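Local coordinates for proximal thread matrix protein 1 (Mytilus galloprovincialis, PDB 4CN9), which probably binds collagen in the matrix of the mussel byssus through von Willebrand factor type A domains, and carries zinc ions, one of them in a MIDAS motif, at residues N272-R286 / F423-K435. Numbering follows the deposited sequence.
Sequences NYQLMKNFMKDIVDR and FDKLSKIMEDVVK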
loop_
_atom_site.group_PDB
_atom_site.type_symbol
_atom_site.label_atom_id
_atom_site.label_comp_id
_atom_site.label_asym_id
_atom_site.label_seq_id
_atom_site.Cartn_x
_atom_site.Cartn_y
_atom_site.Cartn_z
ATOM N N ASN A 272 23.392 -0.991 -21.370
ATOM C CA ASN A 272 22.149 -1.047 -20.595
ATOM C C ASN A 272 22.275 -1.928 -19.358
ATOM O O ASN A 272 21.871 -1.543 -18.257
ATOM C CB ASN A 272 20.984 -1.516 -21.466
ATOM C CG ASN A 272 20.474 -0.423 -22.396
ATOM O OD1 ASN A 272 20.763 0.752 -22.196
ATOM N ND2 ASN A 272 19.699 -0.807 -23.398
ATOM N N TYR A 273 22.849 -3.105 -19.545
ATOM C CA TYR A 273 22.891 -4.096 -18.487
ATOM C C TYR A 273 23.755 -3.583 -17.343
ATOM O O TYR A 273 23.404 -3.739 -16.177
ATOM C CB TYR A 273 23.426 -5.405 -19.051
ATOM C CG TYR A 273 23.192 -6.613 -18.183
ATOM C CD1 TYR A 273 21.908 -7.025 -17.848
ATOM C CD2 TYR A 273 24.263 -7.345 -17.707
ATOM C CE1 TYR A 273 21.710 -8.152 -17.051
ATOM C CE2 TYR A 273 24.080 -8.455 -16.936
ATOM C CZ TYR A 273 22.809 -8.853 -16.602
ATOM O OH TYR A 273 22.672 -9.966 -15.811
ATOM N N GLN A 274 24.876 -2.940 -17.662
ATOM C CA GLN A 274 25.699 -2.361 -16.602
ATOM C C GLN A 274 25.008 -1.187 -15.912
ATOM O O GLN A 274 25.199 -0.962 -14.717
ATOM C CB GLN A 274 27.058 -1.906 -17.132
ATOM C CG GLN A 274 28.012 -1.481 -16.021
ATOM C CD GLN A 274 28.334 -2.628 -15.084
ATOM O OE1 GLN A 274 28.549 -3.759 -15.528
ATOM N NE2 GLN A 274 28.344 -2.354 -13.785
ATOM N N LEU A 275 24.234 -0.413 -16.667
ATOM C CA LEU A 275 23.494 0.699 -16.076
ATOM C C LEU A 275 22.494 0.159 -15.040
ATOM O O LEU A 275 22.331 0.715 -13.948
ATOM C CB LEU A 275 22.792 1.522 -17.156
ATOM C CG LEU A 275 23.683 2.452 -17.996
ATOM C CD1 LEU A 275 22.894 3.043 -19.148
ATOM C CD2 LEU A 275 24.291 3.558 -17.140
ATOM N N MET A 276 21.850 -0.950 -15.377
ATOM C CA MET A 276 20.915 -1.591 -14.467
ATOM C C MET A 276 21.623 -2.132 -13.219
ATOM O O MET A 276 21.144 -1.954 -12.093
ATOM C CB MET A 276 20.153 -2.710 -15.208
ATOM C CG MET A 276 19.042 -3.358 -14.392
ATOM S SD MET A 276 18.237 -4.705 -15.322
ATOM C CE MET A 276 19.622 -5.792 -15.562
ATOM N N LYS A 277 22.777 -2.765 -13.399
ATOM C CA LYS A 277 23.556 -3.217 -12.250
ATOM C C LYS A 277 23.966 -2.050 -11.349
ATOM O O LYS A 277 23.887 -2.148 -10.119
ATOM C CB LYS A 277 24.793 -3.984 -12.702
ATOM C CG LYS A 277 24.499 -5.328 -13.327
ATOM C CD LYS A 277 25.776 -5.899 -13.929
ATOM C CE LYS A 277 25.651 -7.368 -14.223
ATOM N NZ LYS A 277 26.879 -7.871 -14.927
ATOM N N ASN A 278 24.401 -0.941 -11.946
ATOM C CA ASN A 278 24.813 0.211 -11.152
ATOM C C ASN A 278 23.644 0.750 -10.337
ATOM O O ASN A 278 23.819 1.189 -9.207
ATOM C CB ASN A 278 25.381 1.321 -12.036
ATOM C CG ASN A 278 26.738 0.966 -12.641
ATOM O OD1 ASN A 278 27.346 -0.057 -12.311
ATOM N ND2 ASN A 278 27.225 1.833 -13.522
ATOM N N PHE A 279 22.445 0.709 -10.909
ATOM C CA PHE A 279 21.249 1.158 -10.202
ATOM C C PHE A 279 21.053 0.314 -8.940
ATOM O O PHE A 279 20.858 0.840 -7.853
ATOM C CB PHE A 279 20.056 1.080 -11.164
ATOM C CG PHE A 279 18.714 1.390 -10.551
ATOM C CD1 PHE A 279 18.337 2.687 -10.289
ATOM C CD2 PHE A 279 17.801 0.382 -10.317
ATOM C CE1 PHE A 279 17.094 2.974 -9.762
ATOM C CE2 PHE A 279 16.543 0.667 -9.792
ATOM C CZ PHE A 279 16.194 1.960 -9.526
ATOM N N MET A 280 21.146 -1.002 -9.074
ATOM C CA MET A 280 20.982 -1.886 -7.926
ATOM C C MET A 280 22.097 -1.725 -6.887
ATOM O O MET A 280 21.834 -1.712 -5.680
ATOM C CB MET A 280 20.876 -3.331 -8.406
ATOM C CG MET A 280 19.626 -3.532 -9.227
ATOM S SD MET A 280 19.386 -5.194 -9.841
ATOM C CE MET A 280 20.852 -5.404 -10.855
ATOM N N LYS A 281 23.339 -1.599 -7.349
ATOM C CA LYS A 281 24.460 -1.335 -6.449
ATOM C C LYS A 281 24.297 -0.010 -5.691
ATOM O O LYS A 281 24.622 0.069 -4.509
ATOM C CB LYS A 281 25.780 -1.360 -7.231
ATOM C CG LYS A 281 26.185 -2.757 -7.635
ATOM C CD LYS A 281 27.025 -2.782 -8.903
ATOM C CE LYS A 281 28.185 -1.838 -8.809
ATOM N NZ LYS A 281 28.967 -1.729 -10.067
ATOM N N ASP A 282 23.787 1.023 -6.364
ATOM C CA ASP A 282 23.543 2.305 -5.713
ATOM C C ASP A 282 22.494 2.183 -4.608
ATOM O O ASP A 282 22.616 2.802 -3.555
ATOM C CB ASP A 282 23.135 3.383 -6.723
ATOM C CG ASP A 282 24.301 3.831 -7.612
ATOM O OD1 ASP A 282 25.447 3.448 -7.324
ATOM O OD2 ASP A 282 24.066 4.559 -8.604
ATOM N N ILE A 283 21.486 1.348 -4.832
ATOM C CA ILE A 283 20.472 1.083 -3.820
ATOM C C ILE A 283 21.073 0.399 -2.608
ATOM O O ILE A 283 20.801 0.774 -1.461
ATOM C CB ILE A 283 19.320 0.242 -4.422
ATOM C CG1 ILE A 283 18.554 1.115 -5.416
ATOM C CG2 ILE A 283 18.392 -0.303 -3.325
ATOM C CD1 ILE A 283 17.581 0.364 -6.249
ATOM N N VAL A 284 21.917 -0.598 -2.847
ATOM C CA VAL A 284 22.587 -1.286 -1.753
ATOM C C VAL A 284 23.344 -0.290 -0.866
ATOM O O VAL A 284 23.303 -0.373 0.366
ATOM C CB VAL A 284 23.531 -2.388 -2.284
ATOM C CG1 VAL A 284 24.445 -2.897 -1.194
ATOM C CG2 VAL A 284 22.703 -3.545 -2.877
ATOM N N ASP A 285 24.040 0.645 -1.504
ATOM C CA ASP A 285 24.845 1.631 -0.779
ATOM C C ASP A 285 24.032 2.558 0.117
ATOM O O ASP A 285 24.589 3.192 1.006
ATOM C CB ASP A 285 25.674 2.473 -1.758
ATOM C CG ASP A 285 26.960 1.786 -2.174
ATOM O OD1 ASP A 285 27.446 0.894 -1.428
ATOM O OD2 ASP A 285 27.496 2.152 -3.246
ATOM N N ARG A 286 22.724 2.646 -0.106
ATOM C CA ARG A 286 21.888 3.533 0.686
ATOM C C ARG A 286 21.451 2.915 2.004
ATOM O O ARG A 286 20.896 3.608 2.858
ATOM C CB ARG A 286 20.672 3.992 -0.124
ATOM C CG ARG A 286 21.058 4.745 -1.378
ATOM C CD ARG A 286 21.519 6.149 -1.051
ATOM N NE ARG A 286 20.407 6.944 -0.554
ATOM C CZ ARG A 286 19.666 7.749 -1.304
ATOM N NH1 ARG A 286 19.924 7.897 -2.597
ATOM N NH2 ARG A 286 18.668 8.417 -0.752
ATOM N N PHE A 423 17.624 3.142 -19.806
ATOM C CA PHE A 423 18.415 2.734 -18.659
ATOM C C PHE A 423 19.226 3.898 -18.085
ATOM O O PHE A 423 19.489 3.938 -16.891
ATOM C CB PHE A 423 19.298 1.556 -19.053
ATOM C CG PHE A 423 18.529 0.263 -19.221
ATOM C CD1 PHE A 423 17.915 -0.045 -20.420
ATOM C CD2 PHE A 423 18.407 -0.628 -18.159
ATOM C CE1 PHE A 423 17.199 -1.227 -20.565
ATOM C CE2 PHE A 423 17.695 -1.799 -18.291
ATOM C CZ PHE A 423 17.097 -2.106 -19.495
ATOM N N ASP A 424 19.589 4.862 -18.932
ATOM C CA ASP A 424 20.300 6.044 -18.473
ATOM C C ASP A 424 19.428 6.861 -17.518
ATOM O O ASP A 424 19.941 7.585 -16.666
ATOM C CB ASP A 424 20.688 6.930 -19.664
ATOM C CG ASP A 424 21.694 6.264 -20.593
ATOM O OD1 ASP A 424 21.291 5.436 -21.446
ATOM O OD2 ASP A 424 22.883 6.593 -20.483
ATOM N N LYS A 425 18.109 6.760 -17.667
ATOM C CA LYS A 425 17.202 7.559 -16.844
ATOM C C LYS A 425 16.766 6.854 -15.558
ATOM O O LYS A 425 15.913 7.362 -14.841
ATOM C CB LYS A 425 15.993 8.013 -17.668
ATOM C CG LYS A 425 16.396 8.745 -18.958
ATOM C CD LYS A 425 15.476 9.910 -19.327
ATOM C CE LYS A 425 14.019 9.481 -19.425
ATOM N NZ LYS A 425 13.163 10.481 -20.149
ATOM N N LEU A 426 17.370 5.707 -15.245
ATOM C CA LEU A 426 17.089 5.046 -13.970
ATOM C C LEU A 426 17.429 5.960 -12.799
ATOM O O LEU A 426 16.788 5.898 -11.761
ATOM C CB LEU A 426 17.812 3.701 -13.840
ATOM C CG LEU A 426 17.135 2.508 -14.514
ATOM C CD1 LEU A 426 18.050 1.300 -14.511
ATOM C CD2 LEU A 426 15.798 2.169 -13.842
ATOM N N SER A 427 18.411 6.841 -12.979
ATOM C CA SER A 427 18.783 7.791 -11.927
ATOM C C SER A 427 17.596 8.678 -11.520
ATOM O O SER A 427 17.457 9.068 -10.356
ATOM C CB SER A 427 19.935 8.667 -12.415
ATOM O OG SER A 427 19.516 9.458 -13.518
ATOM N N LYS A 428 16.741 8.986 -12.483
ATOM C CA LYS A 428 15.561 9.812 -12.255
ATOM C C LYS A 428 14.568 9.233 -11.232
ATOM O O LYS A 428 13.800 9.979 -10.644
ATOM C CB LYS A 428 14.853 10.065 -13.594
ATOM C CG LYS A 428 13.339 10.273 -13.514
ATOM C CD LYS A 428 12.704 10.519 -14.904
ATOM C CE LYS A 428 12.288 9.221 -15.624
ATOM N NZ LYS A 428 10.997 8.625 -15.133
ATOM N N ILE A 429 14.562 7.913 -11.027
ATOM C CA ILE A 429 13.593 7.292 -10.113
ATOM C C ILE A 429 14.256 6.757 -8.845
ATOM O O ILE A 429 13.585 6.251 -7.952
ATOM C CB ILE A 429 12.813 6.114 -10.781
ATOM C CG1 ILE A 429 13.732 4.929 -11.041
ATOM C CG2 ILE A 429 12.112 6.572 -12.055
ATOM C CD1 ILE A 429 13.019 3.729 -11.652
ATOM N N MET A 430 15.574 6.885 -8.772
ATOM C CA MET A 430 16.362 6.331 -7.679
ATOM C C MET A 430 15.871 6.728 -6.283
ATOM O O MET A 430 15.705 5.874 -5.410
ATOM C CB MET A 430 17.811 6.786 -7.849
ATOM C CG MET A 430 18.689 6.532 -6.662
ATOM S SD MET A 430 19.204 4.830 -6.713
ATOM C CE MET A 430 20.314 4.903 -8.141
ATOM N N GLU A 431 15.653 8.019 -6.057
ATOM C CA GLU A 431 15.283 8.478 -4.720
ATOM C C GLU A 431 13.946 7.888 -4.297
ATOM O O GLU A 431 13.787 7.434 -3.165
ATOM C CB GLU A 431 15.194 10.005 -4.652
ATOM C CG GLU A 431 16.525 10.711 -4.751
ATOM C CD GLU A 431 17.572 10.101 -3.848
ATOM O OE1 GLU A 431 17.321 9.991 -2.625
ATOM O OE2 GLU A 431 18.640 9.714 -4.370
ATOM N N ASP A 432 12.984 7.909 -5.208
ATOM C CA ASP A 432 11.669 7.366 -4.921
ATOM C C ASP A 432 11.745 5.865 -4.672
ATOM O O ASP A 432 11.068 5.352 -3.785
ATOM C CB ASP A 432 10.692 7.669 -6.060
ATOM C CG ASP A 432 10.241 9.119 -6.072
ATOM O OD1 ASP A 432 10.331 9.772 -5.013
ATOM O OD2 ASP A 432 9.789 9.599 -7.138
ATOM N N VAL A 433 12.573 5.156 -5.427
ATOM C CA VAL A 433 12.669 3.706 -5.228
ATOM C C VAL A 433 13.315 3.381 -3.888
ATOM O O VAL A 433 12.845 2.509 -3.184
ATOM C CB VAL A 433 13.364 2.983 -6.404
ATOM C CG1 VAL A 433 13.670 1.536 -6.056
ATOM C CG2 VAL A 433 12.481 3.056 -7.647
ATOM N N VAL A 434 14.371 4.110 -3.524
ATOM C CA VAL A 434 15.031 3.935 -2.225
ATOM C C VAL A 434 14.072 4.143 -1.043
ATOM O O VAL A 434 14.106 3.371 -0.074
ATOM C CB VAL A 434 16.276 4.866 -2.105
ATOM C CG1 VAL A 434 16.792 4.925 -0.685
ATOM C CG2 VAL A 434 17.384 4.389 -3.049
ATOM N N LYS A 435 13.224 5.170 -1.114
ATOM C CA LYS A 435 12.267 5.433 -0.043
ATOM C C LYS A 435 11.345 4.245 0.155
ATOM O O LYS A 435 10.965 3.948 1.281
ATOM C CB LYS A 435 11.396 6.663 -0.319
ATOM C CG LYS A 435 12.086 8.008 -0.133
ATOM C CD LYS A 435 11.094 9.145 -0.403
ATOM C CE LYS A 435 11.779 10.505 -0.479
ATOM N NZ LYS A 435 10.815 11.596 -0.823
HETATM O O HOH W 1 18.916 2.643 -22.597
#
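Phe279 reaches across from helix 272-285 with CG anti to the backbone N (chi1 175°), which slots its ring between two aliphatic groups: Leu426 CD2 stands over the centre of one face, 4.2 Å from the Phe279 centroid, and Ile283 CD1 lies over the opposite face, toward the rim. Met430, bent at chi2 and chi3, brings SD obliquely to the same ring in a Met-aromatic contact, while its CE lodges 3.5 Å from Asp282 CB. This apolar core illustrates how helices crossing over a sheet can be sealed, with polar contacts at its ends. At one, Asn272 CB makes a CH-pi contact over a face of the Phe423 ring, the amide plane turned 26° from it; a water links Asn272 OD1 to Phe423 N, and Asn272 ND2 donates to Ile265 O. With an alanine at Phe423, Asn272 CB and Met276 CB would lose their neighbour, which is likely to open a gap there. At the other, Arg286 and Glu431 form an end-on salt bridge of two nearly straight bonds, NH1 to OE2 and NH2 to OE1, both 2.8 Å. The axes of 272-285 and 430-435 approach to 10.5 Å and cross at 51° on the central sheet of this von Willebrand A domain, Met276 touching strand 253-260, Phe279 and Leu426 strand 391-398.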